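Local atomic coordinates of single-stranded DNA-binding protein DdrB (Deinococcus radiodurans, PDB entry 4NOE), a protein that binds single-stranded DNA and assists its annealing, probably as part of the response to DNA damage. Residues V31-G36 with D59-L64; G39-E44 with I80-A85; P102-Y107 with L132-G137. All coordinates share one frame; numbering follows the deposited sequence.

How the interactions relate
From the N terminus, the first pieces to take part are 31-36, which belongs to helix 28-37, and then the loop segment 39-44. Interaction 1 joins the helix to 59-64 and closes the loop that carries strand 50-52. Interaction 2 joins 39-44 to the hairpin turn at 80-85. Its segments alternate with those of interaction 1, so the two contacts cross. Interaction 3 follows in series: 102-107 pairs with 132-137 inside the larger sheet. Trp-62 connects interactions 1 and 3 by packing on Tyr-107, Leu-132 and Phe-135. His-81 of interaction 2 also touches Leu-132. Together the contacts tie the helix and its following loop to the DNA-binding sheet.

Interaction 1: residues V31-G36 with D59-L64; sequences VQRHYG and DFDWSL
Arg-33 lays its aliphatic chain alongside Leu-64, the two side chains pointing the same way. Arg-33 CG lies 3.7 Å from Leu-64 CD2, and that methyl also sits over the centre of one guanidinium face. Asp-61 comes to the edge of the same guanidinium. Arg-33 NE donates to Asp-61 OD2 at 2.5 Å, as a salt bridge with an N-H...O angle of 158°. The acceptor lies almost in the guanidinium plane, but the donor stands 32° out of the carboxylate plane, on the anti side of OD2. With CG anti to the backbone N (chi1 -170°), the carboxylate of Asp-61 faces both the helix and Ser-63. Its other oxygen, Asp-61 OD1, takes Ser-63 OG at 2.7 Å and Ser-63 N at 3.1 Å, the latter making an Asx turn. Both donors arrive from the same face of the carboxylate. Ser-63 OG also rests 3.5 Å from Arg-33 CA. Gly-36 lets the backbones meet: its CA makes a CH...O contact with Ser-63 O at 3.1 Å, where a side chain would clash. Arg-33 NH2 bonds further to Arg-143 O. The carboxylate thus has each oxygen occupied, which would probably keep Asp-61 ionised and limit its rotation.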
loop_
_atom_site.group_PDB
_atom_site.type_symbol
_atom_site.label_atom_id
_atom_site.label_comp_id
_atom_site.label_asym_id
_atom_site.label_seq_id
_atom_site.Cartn_x
_atom_site.Cartn_y
_atom_site.Cartn_z
ATOM N N VAL E 31 -42.788 7.627 -8.266
ATOM C CA VAL E 31 -42.368 6.235 -8.222
ATOM C C VAL E 31 -41.194 6.078 -7.257
ATOM O O VAL E 31 -41.184 5.159 -6.435
ATOM C CB VAL E 31 -41.998 5.731 -9.628
ATOM C CG1 VAL E 31 -41.402 4.335 -9.565
ATOM C CG2 VAL E 31 -43.244 5.769 -10.528
ATOM N N GLN E 32 -40.223 6.991 -7.335
ATOM C CA GLN E 32 -39.075 6.944 -6.420
ATOM C C GLN E 32 -39.503 7.051 -4.965
ATOM O O GLN E 32 -39.011 6.303 -4.117
ATOM C CB GLN E 32 -38.054 8.037 -6.741
ATOM C CG GLN E 32 -36.957 7.605 -7.699
ATOM C CD GLN E 32 -36.026 8.749 -8.035
ATOM O OE1 GLN E 32 -35.194 9.153 -7.216
ATOM N NE2 GLN E 32 -36.173 9.292 -9.235
ATOM N N ARG E 33 -40.433 7.960 -4.680
ATOM C CA ARG E 33 -40.953 8.086 -3.321
ATOM C C ARG E 33 -41.638 6.798 -2.886
ATOM O O ARG E 33 -41.511 6.374 -1.732
ATOM C CB ARG E 33 -41.956 9.239 -3.219
ATOM C CG ARG E 33 -41.354 10.604 -3.456
ATOM C CD ARG E 33 -42.397 11.690 -3.285
ATOM N NE ARG E 33 -41.751 12.952 -2.953
ATOM C CZ ARG E 33 -41.527 13.921 -3.829
ATOM N NH1 ARG E 33 -41.922 13.774 -5.087
ATOM N NH2 ARG E 33 -40.926 15.039 -3.442
ATOM N N HIS E 34 -42.375 6.181 -3.807
ATOM C CA HIS E 34 -43.161 5.006 -3.448
ATOM C C HIS E 34 -42.269 3.848 -3.011
ATOM O O HIS E 34 -42.449 3.305 -1.925
ATOM C CB HIS E 34 -44.081 4.581 -4.593
ATOM C CG HIS E 34 -44.744 3.257 -4.374
ATOM N ND1 HIS E 34 -45.962 3.127 -3.741
ATOM C CD2 HIS E 34 -44.356 2.001 -4.705
ATOM C CE1 HIS E 34 -46.299 1.851 -3.697
ATOM N NE2 HIS E 34 -45.342 1.145 -4.275
ATOM N N TYR E 35 -41.305 3.461 -3.842
ATOM C CA TYR E 35 -40.430 2.360 -3.449
ATOM C C TYR E 35 -39.376 2.815 -2.445
ATOM O O TYR E 35 -38.805 1.997 -1.707
ATOM C CB TYR E 35 -39.797 1.690 -4.666
ATOM C CG TYR E 35 -40.822 1.034 -5.571
ATOM C CD1 TYR E 35 -41.344 -0.220 -5.275
ATOM C CD2 TYR E 35 -41.265 1.673 -6.717
ATOM C CE1 TYR E 35 -42.275 -0.819 -6.110
ATOM C CE2 TYR E 35 -42.193 1.090 -7.548
ATOM C CZ TYR E 35 -42.693 -0.153 -7.243
ATOM O OH TYR E 35 -43.619 -0.720 -8.087
ATOM N N GLY E 36 -39.127 4.123 -2.430
ATOM C CA GLY E 36 -38.248 4.730 -1.447
ATOM C C GLY E 36 -38.712 4.482 -0.025
ATOM O O GLY E 36 -37.903 4.155 0.845
ATOM N N ASP E 59 -37.038 20.250 4.878
ATOM C CA ASP E 59 -38.216 19.458 4.514
ATOM C C ASP E 59 -37.909 18.513 3.362
ATOM O O ASP E 59 -38.798 18.141 2.582
ATOM C CB ASP E 59 -39.368 20.385 4.128
ATOM C CG ASP E 59 -39.037 21.230 2.923
ATOM O OD1 ASP E 59 -37.839 21.353 2.600
ATOM O OD2 ASP E 59 -39.968 21.767 2.294
ATOM N N PHE E 60 -36.646 18.119 3.258
ATOM C CA PHE E 60 -36.235 17.192 2.218
ATOM C C PHE E 60 -37.012 15.880 2.317
ATOM O O PHE E 60 -37.223 15.350 3.407
ATOM C CB PHE E 60 -34.735 16.923 2.330
ATOM C CG PHE E 60 -34.198 16.073 1.234
ATOM C CD1 PHE E 60 -33.993 16.599 -0.027
ATOM C CD2 PHE E 60 -33.896 14.738 1.463
ATOM C CE1 PHE E 60 -33.486 15.807 -1.046
ATOM C CE2 PHE E 60 -33.406 13.946 0.453
ATOM C CZ PHE E 60 -33.201 14.482 -0.808
ATOM N N ASP E 61 -37.439 15.350 1.178
ATOM C CA ASP E 61 -38.121 14.065 1.188
ATOM C C ASP E 61 -37.076 12.966 1.066
ATOM O O ASP E 61 -36.605 12.655 -0.032
ATOM C CB ASP E 61 -39.140 13.984 0.054
ATOM C CG ASP E 61 -40.048 12.769 0.166
ATOM O OD1 ASP E 61 -39.733 11.836 0.949
ATOM O OD2 ASP E 61 -41.080 12.743 -0.542
ATOM N N TRP E 62 -36.718 12.378 2.200
ATOM C CA TRP E 62 -35.666 11.371 2.226
ATOM C C TRP E 62 -36.062 10.097 1.493
ATOM O O TRP E 62 -35.192 9.316 1.094
ATOM C CB TRP E 62 -35.230 11.080 3.669
ATOM C CG TRP E 62 -34.460 12.239 4.291
ATOM C CD1 TRP E 62 -34.964 13.211 5.102
ATOM C CD2 TRP E 62 -33.068 12.549 4.109
ATOM N NE1 TRP E 62 -33.972 14.098 5.450
ATOM C CE2 TRP E 62 -32.798 13.715 4.858
ATOM C CE3 TRP E 62 -32.022 11.948 3.399
ATOM C CZ2 TRP E 62 -31.519 14.295 4.923
ATOM C CZ3 TRP E 62 -30.748 12.527 3.454
ATOM C CH2 TRP E 62 -30.510 13.689 4.216
ATOM N N SER E 63 -37.363 9.886 1.291
ATOM C CA SER E 63 -37.808 8.692 0.563
ATOM C C SER E 63 -37.352 8.731 -0.898
ATOM O O SER E 63 -37.276 7.688 -1.564
ATOM C CB SER E 63 -39.334 8.513 0.649
ATOM O OG SER E 63 -40.007 9.420 -0.214
ATOM N N LEU E 64 -37.038 9.924 -1.397
ATOM C CA LEU E 64 -36.493 10.054 -2.752
ATOM C C LEU E 64 -35.231 9.213 -2.916
ATOM O O LEU E 64 -35.015 8.630 -3.982
ATOM C CB LEU E 64 -36.233 11.521 -3.117
ATOM C CG LEU E 64 -37.494 12.351 -3.386
ATOM C CD1 LEU E 64 -37.192 13.854 -3.420
ATOM C CD2 LEU E 64 -38.153 11.913 -4.694
#

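Interaction 2: residues G39-E44 with I80-A85; sequences GWTSGE and IHRGHA
The backbones of 39-44 and 80-85 come closest where Gly-39, with positive phi in a Schellman motif just after helix 28-37, has its CA 7.1 Å from the CA of Arg-82 in a type I' turn. A water bridges the two backbones. It donates to Gly-39 O and accepts from Arg-82 N at 3.0 Å. The side chains of Thr-41 and Arg-82 approach from opposite directions. Thr-41 OG1 meets the edge of the guanidinium, where Arg-82 NE donates to it at 3.0 Å. This bond is bent, with an N-H...O angle of 143°, and the hydroxyl is tilted 19° from the guanidinium plane. Arg-82 NH2 lies 3.1 Å from Thr-41 OG1 and also donates to it, although the position of NH2 is less sure. The arginine chain bends at chi2 (-103°) and again at chi3, which swings the group back toward Thr-41. Its stronger polar partner is elsewhere: NH2 also bonds to Thr-12 O, beyond strand 6-11. The methyl of Thr-41 serves the other neighbour. Thr-41 CG2 touches His-81 NE2 at 3.6 Å, approaching the imidazole obliquely, and packs at the same distance against Arg-82 NE. Trp-40 turns away from the hairpin and stacks on Tyr-35. Within the turn, His-81 N bonds to His-84 O, and His-84 N returns to His-81 O. Arg-82 and Gly-83 are thus the two central residues of a tight two-residue beta hairpin, here joining strands 77-81 and 84-91.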
loop_
_atom_site.group_PDB
_atom_site.type_symbol
_atom_site.label_atom_id
_atom_site.label_comp_id
_atom_site.label_asym_id
_atom_site.label_seq_id
_atom_site.Cartn_x
_atom_site.Cartn_y
_atom_site.Cartn_z
ATOM N N GLY E 39 -37.655 1.482 1.372
ATOM C CA GLY E 39 -36.213 1.390 1.530
ATOM C C GLY E 39 -35.513 0.931 0.261
ATOM O O GLY E 39 -34.357 0.517 0.296
ATOM N N TRP E 40 -36.200 0.998 -0.872
ATOM C CA TRP E 40 -35.531 0.698 -2.125
ATOM C C TRP E 40 -34.716 1.907 -2.560
ATOM O O TRP E 40 -35.158 3.042 -2.407
ATOM C CB TRP E 40 -36.532 0.372 -3.228
ATOM C CG TRP E 40 -37.300 -0.886 -3.043
ATOM C CD1 TRP E 40 -37.527 -1.566 -1.868
ATOM C CD2 TRP E 40 -37.979 -1.615 -4.068
ATOM N NE1 TRP E 40 -38.312 -2.672 -2.111
ATOM C CE2 TRP E 40 -38.598 -2.727 -3.450
ATOM C CE3 TRP E 40 -38.123 -1.439 -5.445
ATOM C CZ2 TRP E 40 -39.348 -3.655 -4.173
ATOM C CZ3 TRP E 40 -38.870 -2.355 -6.158
ATOM C CH2 TRP E 40 -39.472 -3.455 -5.519
ATOM N N THR E 41 -33.539 1.657 -3.123
ATOM C CA THR E 41 -32.689 2.735 -3.607
ATOM C C THR E 41 -32.371 2.527 -5.071
ATOM O O THR E 41 -32.434 1.401 -5.574
ATOM C CB THR E 41 -31.348 2.796 -2.833
ATOM O OG1 THR E 41 -30.666 1.539 -2.945
ATOM C CG2 THR E 41 -31.596 3.104 -1.378
ATOM N N SER E 42 -32.010 3.607 -5.757
ATOM C CA SER E 42 -31.635 3.520 -7.167
ATOM C C SER E 42 -30.293 4.197 -7.396
ATOM O O SER E 42 -30.124 5.362 -7.048
ATOM C CB SER E 42 -32.676 4.212 -8.029
ATOM O OG SER E 42 -32.356 4.036 -9.401
ATOM N N GLY E 43 -29.334 3.489 -7.982
ATOM C CA GLY E 43 -28.027 4.091 -8.209
ATOM C C GLY E 43 -27.188 4.093 -6.943
ATOM O O GLY E 43 -27.586 3.501 -5.937
ATOM N N GLU E 44 -26.041 4.767 -6.985
ATOM C CA GLU E 44 -25.097 4.786 -5.868
ATOM C C GLU E 44 -25.085 6.141 -5.167
ATOM O O GLU E 44 -25.437 7.158 -5.763
ATOM C CB GLU E 44 -23.670 4.480 -6.377
ATOM C CG GLU E 44 -23.459 3.039 -6.836
ATOM N N ILE E 80 -31.626 7.108 8.256
ATOM C CA ILE E 80 -31.349 5.700 8.040
ATOM C C ILE E 80 -31.386 5.435 6.549
ATOM O O ILE E 80 -32.397 5.685 5.892
ATOM C CB ILE E 80 -32.415 4.811 8.700
ATOM C CG1 ILE E 80 -32.638 5.211 10.165
ATOM C CG2 ILE E 80 -32.028 3.339 8.578
ATOM C CD1 ILE E 80 -31.385 5.134 11.014
ATOM N N HIS E 81 -30.288 4.913 6.018
ATOM C CA HIS E 81 -30.194 4.617 4.598
ATOM C C HIS E 81 -29.426 3.312 4.424
ATOM O O HIS E 81 -28.285 3.198 4.894
ATOM C CB HIS E 81 -29.466 5.770 3.897
ATOM C CG HIS E 81 -29.291 5.581 2.416
ATOM N ND1 HIS E 81 -28.141 5.059 1.860
ATOM C CD2 HIS E 81 -30.112 5.875 1.379
ATOM C CE1 HIS E 81 -28.262 5.041 0.542
ATOM N NE2 HIS E 81 -29.443 5.533 0.222
ATOM N N ARG E 82 -30.050 2.337 3.758
ATOM C CA ARG E 82 -29.485 0.988 3.599
ATOM C C ARG E 82 -28.962 0.374 4.893
ATOM O O ARG E 82 -27.886 -0.233 4.906
ATOM C CB ARG E 82 -28.362 0.971 2.562
ATOM C CG ARG E 82 -28.813 1.234 1.153
ATOM C CD ARG E 82 -28.865 -0.069 0.381
ATOM N NE ARG E 82 -30.018 -0.068 -0.502
ATOM C CZ ARG E 82 -30.830 -1.097 -0.684
ATOM N NH1 ARG E 82 -30.614 -2.255 -0.061
ATOM N NH2 ARG E 82 -31.852 -0.963 -1.507
ATOM N N GLY E 83 -29.703 0.538 5.981
ATOM C CA GLY E 83 -29.326 -0.078 7.242
ATOM C C GLY E 83 -28.281 0.659 8.064
ATOM O O GLY E 83 -27.924 0.195 9.145
ATOM N N HIS E 84 -27.793 1.796 7.565
ATOM C CA HIS E 84 -26.815 2.604 8.298
ATOM C C HIS E 84 -27.448 3.896 8.812
ATOM O O HIS E 84 -28.342 4.462 8.171
ATOM C CB HIS E 84 -25.631 2.974 7.388
ATOM C CG HIS E 84 -24.909 1.795 6.808
ATOM N ND1 HIS E 84 -24.014 1.035 7.531
ATOM C CD2 HIS E 84 -24.926 1.269 5.557
ATOM C CE1 HIS E 84 -23.527 0.079 6.760
ATOM N NE2 HIS E 84 -24.065 0.197 5.557
ATOM N N ALA E 85 -26.972 4.379 9.958
ATOM C CA ALA E 85 -27.463 5.637 10.520
ATOM C C ALA E 85 -26.477 6.742 10.195
ATOM O O ALA E 85 -25.272 6.571 10.380
ATOM C CB ALA E 85 -27.629 5.518 12.029
HETATM O O HOH W 1 -32.852 2.313 2.604
#

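Interaction 3: residues P102-Y107 with L132-G137; sequences PAAIKY and LAIFRG. With nucleotides of chain F.
Tyr-107 and Phe-135 bury the most surface here, and their rings meet rim to rim. Tyr-107 CE1 lies 3.6 Å from Phe-135 CE1, with the planes 72° apart, and neither ring lies over the face of the other. Trp-62 packs against both, and Tyr-107 OH bonds to Glu-57. Ile-105 shares this face of the sheet. Between the strands the backbones pair: Phe-135 N donates to Ile-105 O at 2.7 Å, and Tyr-107 N reaches Ala-133 O at 2.8 Å in a nearly straight bond. The strands 104-107 and 133-135 run antiparallel as neighbours in the larger mixed sheet. A classic beta bulge interrupts the pairing at Tyr-107, which both Leu-132 and Ala-133 face, and the chain turns a corner at Leu-132. Leu-132 N bonds to Tyr-107 O at 2.8 Å, while the bond from Ala-133 N is weak. Ile-134 and Lys-106 point to the opposite face, where the DNA lies. Lys-106 runs fully extended from a CG anti to the backbone N (chi1 -175°), bringing CD to 3.6 Å from O2 of DT26 of chain F. Lys-106 NZ lies 2.9 Å from N3 of the same thymine and forms a salt bridge with Glu-121. A methionine in place of Lys-106 would probably leave Glu-121 without its charged mate beside the thymine. Arg-136 rests its CD on Pro-102 CG at 3.8 Å. It bends at chi3 (68°), and its NH1 makes a weak 3.3 Å bond to O4 of DT25 of chain F, in the guanidinium plane.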
loop_
_atom_site.group_PDB
_atom_site.type_symbol
_atom_site.label_atom_id
_atom_site.label_comp_id
_atom_site.label_asym_id
_atom_site.label_seq_id
_atom_site.Cartn_x
_atom_site.Cartn_y
_atom_site.Cartn_z
ATOM N N PRO E 102 -19.047 28.049 2.767
ATOM C CA PRO E 102 -20.477 28.298 2.959
ATOM C C PRO E 102 -20.975 27.476 4.123
ATOM O O PRO E 102 -20.346 26.481 4.454
ATOM C CB PRO E 102 -21.095 27.751 1.667
ATOM C CG PRO E 102 -20.114 26.748 1.170
ATOM C CD PRO E 102 -18.778 27.343 1.504
ATOM N N ALA E 103 -22.080 27.869 4.736
ATOM C CA ALA E 103 -22.718 27.022 5.731
ATOM C C ALA E 103 -23.150 25.724 5.056
ATOM O O ALA E 103 -23.422 25.701 3.857
ATOM C CB ALA E 103 -23.907 27.727 6.324
ATOM N N ALA E 104 -23.200 24.635 5.811
ATOM C CA ALA E 104 -23.632 23.371 5.231
ATOM C C ALA E 104 -24.258 22.477 6.285
ATOM O O ALA E 104 -23.997 22.631 7.487
ATOM C CB ALA E 104 -22.463 22.666 4.533
ATOM N N ILE E 105 -25.110 21.564 5.832
ATOM C CA ILE E 105 -25.686 20.557 6.708
ATOM C C ILE E 105 -25.266 19.234 6.122
ATOM O O ILE E 105 -25.635 18.903 4.991
ATOM C CB ILE E 105 -27.210 20.632 6.742
ATOM C CG1 ILE E 105 -27.665 22.071 6.991
ATOM C CG2 ILE E 105 -27.754 19.713 7.830
ATOM C CD1 ILE E 105 -27.261 22.585 8.351
ATOM N N LYS E 106 -24.473 18.483 6.871
ATOM C CA LYS E 106 -23.908 17.255 6.337
ATOM C C LYS E 106 -24.479 16.057 7.085
ATOM O O LYS E 106 -24.648 16.098 8.301
ATOM C CB LYS E 106 -22.376 17.281 6.452
ATOM C CG LYS E 106 -21.690 16.092 5.804
ATOM C CD LYS E 106 -20.167 16.255 5.680
ATOM C CE LYS E 106 -19.604 15.024 4.957
ATOM N NZ LYS E 106 -18.118 14.960 4.806
ATOM N N TYR E 107 -24.798 15.008 6.337
ATOM C CA TYR E 107 -25.226 13.746 6.911
ATOM C C TYR E 107 -24.123 12.739 6.668
ATOM O O TYR E 107 -23.821 12.395 5.510
ATOM C CB TYR E 107 -26.552 13.283 6.282
ATOM C CG TYR E 107 -27.715 14.112 6.767
ATOM C CD1 TYR E 107 -27.976 15.370 6.224
ATOM C CD2 TYR E 107 -28.535 13.655 7.787
ATOM C CE1 TYR E 107 -29.033 16.136 6.677
ATOM C CE2 TYR E 107 -29.602 14.420 8.247
ATOM C CZ TYR E 107 -29.837 15.655 7.695
ATOM O OH TYR E 107 -30.893 16.409 8.151
ATOM N N LEU E 132 -23.379 10.580 3.392
ATOM C CA LEU E 132 -24.622 10.294 2.680
ATOM C C LEU E 132 -25.020 11.482 1.810
ATOM O O LEU E 132 -25.371 11.323 0.626
ATOM C CB LEU E 132 -25.750 9.994 3.670
ATOM C CG LEU E 132 -27.136 9.844 3.028
ATOM C CD1 LEU E 132 -27.209 8.641 2.088
ATOM C CD2 LEU E 132 -28.210 9.734 4.104
ATOM N N ALA E 133 -24.981 12.674 2.404
ATOM C CA ALA E 133 -25.529 13.864 1.744
ATOM C C ALA E 133 -25.005 15.151 2.369
ATOM O O ALA E 133 -24.694 15.208 3.569
ATOM C CB ALA E 133 -27.092 13.849 1.779
ATOM N N ILE E 134 -24.909 16.193 1.557
ATOM C CA ILE E 134 -24.582 17.499 2.108
ATOM C C ILE E 134 -25.475 18.582 1.520
ATOM O O ILE E 134 -25.598 18.711 0.299
ATOM C CB ILE E 134 -23.089 17.852 1.940
ATOM C CG1 ILE E 134 -22.830 19.293 2.376
ATOM C CG2 ILE E 134 -22.637 17.654 0.509
ATOM C CD1 ILE E 134 -21.368 19.561 2.707
ATOM N N PHE E 135 -26.126 19.341 2.392
ATOM C CA PHE E 135 -26.997 20.403 1.925
ATOM C C PHE E 135 -26.199 21.699 1.991
ATOM O O PHE E 135 -25.687 22.092 3.057
ATOM C CB PHE E 135 -28.289 20.441 2.750
ATOM C CG PHE E 135 -29.123 19.179 2.617
ATOM C CD1 PHE E 135 -28.768 18.018 3.293
ATOM C CD2 PHE E 135 -30.247 19.151 1.804
ATOM C CE1 PHE E 135 -29.515 16.857 3.164
ATOM C CE2 PHE E 135 -31.002 17.994 1.674
ATOM C CZ PHE E 135 -30.631 16.843 2.358
ATOM N N ARG E 136 -26.055 22.343 0.839
ATOM C CA ARG E 136 -25.088 23.421 0.707
ATOM C C ARG E 136 -25.299 24.240 -0.562
ATOM O O ARG E 136 -25.251 23.709 -1.676
ATOM C CB ARG E 136 -23.676 22.843 0.722
ATOM C CG ARG E 136 -22.582 23.835 0.359
ATOM C CD ARG E 136 -21.224 23.184 0.514
ATOM N NE ARG E 136 -20.998 22.122 -0.465
ATOM C CZ ARG E 136 -20.003 21.245 -0.394
ATOM N NH1 ARG E 136 -19.151 21.281 0.625
ATOM N NH2 ARG E 136 -19.872 20.315 -1.329
ATOM N N GLY E 137 -25.532 25.537 -0.381
ATOM C CA GLY E 137 -25.620 26.462 -1.495
ATOM C C GLY E 137 -26.798 26.198 -2.408
ATOM O O GLY E 137 -27.874 25.815 -1.939
ATOM P P DT F 26 -14.761 19.981 11.498
ATOM O OP1 DT F 26 -14.959 21.050 12.412
ATOM O OP2 DT F 26 -13.555 19.236 11.546
ATOM O "O5'" DT F 26 -15.932 18.921 11.590
ATOM C "C5'" DT F 26 -17.286 19.250 11.885
ATOM C "C4'" DT F 26 -18.158 18.019 11.839
ATOM O "O4'" DT F 26 -18.042 17.375 10.554
ATOM C "C3'" DT F 26 -17.819 16.957 12.879
ATOM O "O3'" DT F 26 -18.982 16.350 13.421
ATOM C "C2'" DT F 26 -17.117 15.897 12.061
ATOM C "C1'" DT F 26 -17.836 16.002 10.734
ATOM N N1 DT F 26 -17.105 15.522 9.563
ATOM C C2 DT F 26 -17.768 14.866 8.553
ATOM O O2 DT F 26 -18.946 14.596 8.598
ATOM N N3 DT F 26 -16.989 14.546 7.478
ATOM C C4 DT F 26 -15.645 14.794 7.321
ATOM O O4 DT F 26 -15.079 14.458 6.301
ATOM C C5 DT F 26 -15.024 15.511 8.403
ATOM C C7 DT F 26 -13.574 15.851 8.306
ATOM C C6 DT F 26 -15.773 15.833 9.455
ATOM P P DT F 25 -12.451 18.289 5.043
ATOM O OP1 DT F 25 -11.349 17.651 5.725
ATOM O OP2 DT F 25 -13.419 17.551 4.253
ATOM O "O5'" DT F 25 -13.267 19.040 6.169
ATOM C "C5'" DT F 25 -12.654 19.520 7.358
ATOM C "C4'" DT F 25 -13.607 20.443 8.079
ATOM O "O4'" DT F 25 -14.339 21.233 7.117
ATOM C "C3'" DT F 25 -14.667 19.755 8.946
ATOM O "O3'" DT F 25 -14.887 20.553 10.102
ATOM C "C2'" DT F 25 -15.919 19.879 8.101
ATOM C "C1'" DT F 25 -15.679 21.247 7.525
ATOM N N1 DT F 25 -16.507 21.718 6.409
ATOM C C2 DT F 25 -16.512 21.035 5.222
ATOM O O2 DT F 25 -15.866 20.027 5.038
ATOM N N3 DT F 25 -17.305 21.582 4.250
ATOM C C4 DT F 25 -18.079 22.722 4.347
ATOM O O4 DT F 25 -18.744 23.094 3.386
ATOM C C5 DT F 25 -18.023 23.391 5.627
ATOM C C7 DT F 25 -18.827 24.630 5.843
ATOM C C6 DT F 25 -17.250 22.861 6.576
#